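Local coordinates for Slr1951 protein (Synechocystis sp., PDB 3HX1) that is an adenylate cyclase-like protein of unknown function whose forkhead-associated (FHA) domain probably recognises phosphothreonine-containing partners, at residues A[46-51]-A[104-109]. Numbering follows the deposited sequence.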
# COMPACT_ATOMS: atom_id res chain seq x y z
N SER A 46 -1.20 -1.23 -12.41
CA SER A 46 -2.27 -2.18 -12.70
C SER A 46 -3.56 -1.45 -13.02
O SER A 46 -3.74 -0.30 -12.62
CB SER A 46 -2.55 -3.12 -11.52
OG SER A 46 -3.51 -4.09 -11.89
N GLN A 47 -4.45 -2.13 -13.74
CA GLN A 47 -5.73 -1.54 -14.13
C GLN A 47 -6.76 -1.75 -13.03
O GLN A 47 -7.79 -1.08 -13.01
CB GLN A 47 -6.23 -2.18 -15.42
CG GLN A 47 -6.35 -3.70 -15.35
CD GLN A 47 -7.09 -4.26 -16.55
OE1 GLN A 47 -6.91 -3.80 -17.68
NE2 GLN A 47 -7.92 -5.28 -16.32
N PHE A 48 -6.48 -2.68 -12.12
CA PHE A 48 -7.40 -2.96 -11.03
C PHE A 48 -7.15 -1.99 -9.89
O PHE A 48 -7.88 -1.98 -8.90
CB PHE A 48 -7.21 -4.40 -10.55
CG PHE A 48 -7.34 -5.42 -11.65
CD1 PHE A 48 -8.32 -5.29 -12.63
CD2 PHE A 48 -6.52 -6.54 -11.67
CE1 PHE A 48 -8.48 -6.26 -13.61
CE2 PHE A 48 -6.68 -7.52 -12.65
CZ PHE A 48 -7.66 -7.37 -13.62
N VAL A 49 -6.11 -1.18 -10.03
CA VAL A 49 -5.77 -0.19 -9.02
C VAL A 49 -6.21 1.19 -9.46
O VAL A 49 -5.91 1.63 -10.57
CB VAL A 49 -4.25 -0.17 -8.77
CG1 VAL A 49 -3.89 1.03 -7.90
CG2 VAL A 49 -3.84 -1.46 -8.10
N SER A 50 -6.91 1.89 -8.58
CA SER A 50 -7.37 3.24 -8.90
C SER A 50 -6.18 4.19 -9.04
O SER A 50 -5.06 3.87 -8.61
CB SER A 50 -8.30 3.75 -7.80
OG SER A 50 -9.45 2.93 -7.69
N ARG A 51 -6.41 5.34 -9.65
CA ARG A 51 -5.35 6.33 -9.83
C ARG A 51 -4.68 6.59 -8.51
O ARG A 51 -3.45 6.65 -8.44
CB ARG A 51 -5.92 7.60 -10.45
CG ARG A 51 -6.27 7.35 -11.91
CD ARG A 51 -6.88 8.53 -12.61
NE ARG A 51 -7.00 8.24 -14.03
CZ ARG A 51 -7.61 9.02 -14.91
NH1 ARG A 51 -8.16 10.16 -14.52
NH2 ARG A 51 -7.66 8.65 -16.19
N MSE A 104 -4.55 -5.82 -3.04
CA MSE A 104 -5.31 -4.70 -3.51
C MSE A 104 -5.78 -4.64 -4.97
O MSE A 104 -5.76 -3.56 -5.59
CB MSE A 104 -4.52 -3.46 -3.10
CG MSE A 104 -3.02 -3.39 -3.48
SE MSE A 104 -2.81 -1.55 -3.50
CE MSE A 104 -4.11 -1.75 -4.85
N GLY A 105 -6.22 -5.82 -5.46
CA GLY A 105 -6.71 -6.05 -6.82
C GLY A 105 -6.22 -7.40 -7.39
O GLY A 105 -5.29 -7.99 -6.83
N PRO A 106 -6.81 -7.93 -8.49
CA PRO A 106 -6.37 -9.20 -9.06
C PRO A 106 -4.88 -9.12 -9.44
O PRO A 106 -4.47 -8.25 -10.22
CB PRO A 106 -7.25 -9.35 -10.31
CG PRO A 106 -8.52 -8.66 -9.90
CD PRO A 106 -8.01 -7.42 -9.18
N GLN A 107 -4.09 -10.01 -8.85
CA GLN A 107 -2.66 -10.09 -9.14
C GLN A 107 -1.78 -8.98 -8.54
O GLN A 107 -0.58 -8.93 -8.81
CB GLN A 107 -2.44 -10.13 -10.67
CG GLN A 107 -1.24 -10.94 -11.10
CD GLN A 107 -1.51 -12.43 -11.00
OE1 GLN A 107 -2.00 -12.91 -9.97
NE2 GLN A 107 -1.18 -13.17 -12.05
N VAL A 108 -2.34 -8.09 -7.73
CA VAL A 108 -1.52 -7.02 -7.16
C VAL A 108 -1.62 -6.88 -5.64
O VAL A 108 -2.69 -6.98 -5.07
CB VAL A 108 -1.87 -5.67 -7.82
CG1 VAL A 108 -3.32 -5.32 -7.56
CG2 VAL A 108 -0.95 -4.60 -7.29
N SER A 109 -0.49 -6.61 -5.01
CA SER A 109 -0.40 -6.57 -3.55
C SER A 109 0.90 -6.00 -3.00
O SER A 109 1.92 -6.01 -3.70
CB SER A 109 -0.51 -7.99 -3.05
OG SER A 109 0.71 -8.68 -3.33
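Phe48 and Val49 pack apolar side chains against the loop 104-109, a loop-to-loop contact at one end of the FHA beta sandwich: 46-51 precedes strand 54-58, and the other loop joins strands 101-103 and 109-115. Pro106 CG sits over one face of the Phe48 ring, toward its rim, 3.7 Å from the centroid and 25° off the normal, a CH-pi contact in a pair modelled too close, so its fine geometry is doubtful. Gln47 CG lies over the rim of the opposite face. Phe48 CG is anti to its own carbonyl carbon (chi1 -55°), which carries the ring to the Pro106 side of the turn. Deeper in, Val49 CG2 meets the selenomethionine methyl, Met104 CE, and lies 3.9 Å from Val108 CG1, while Ile44 touches both valines. Ser46 OG accepts from Phe48 N (3.3 Å, 166°), forming an ST turn, and the type II turn from Gly105 to Val108 is closed by Val108 N to Gly105 O at 3.1 Å. Beyond the contact, Arg36 NH1 bonds Val49 O, on the loop side where FHA domains commonly bind phosphopeptides. Between the loops the attraction is therefore dispersion and CH-pi, a buried valine-selenomethionine patch with the more exposed phenylalanine-proline pair beside it; polar bonds shape each loop separately.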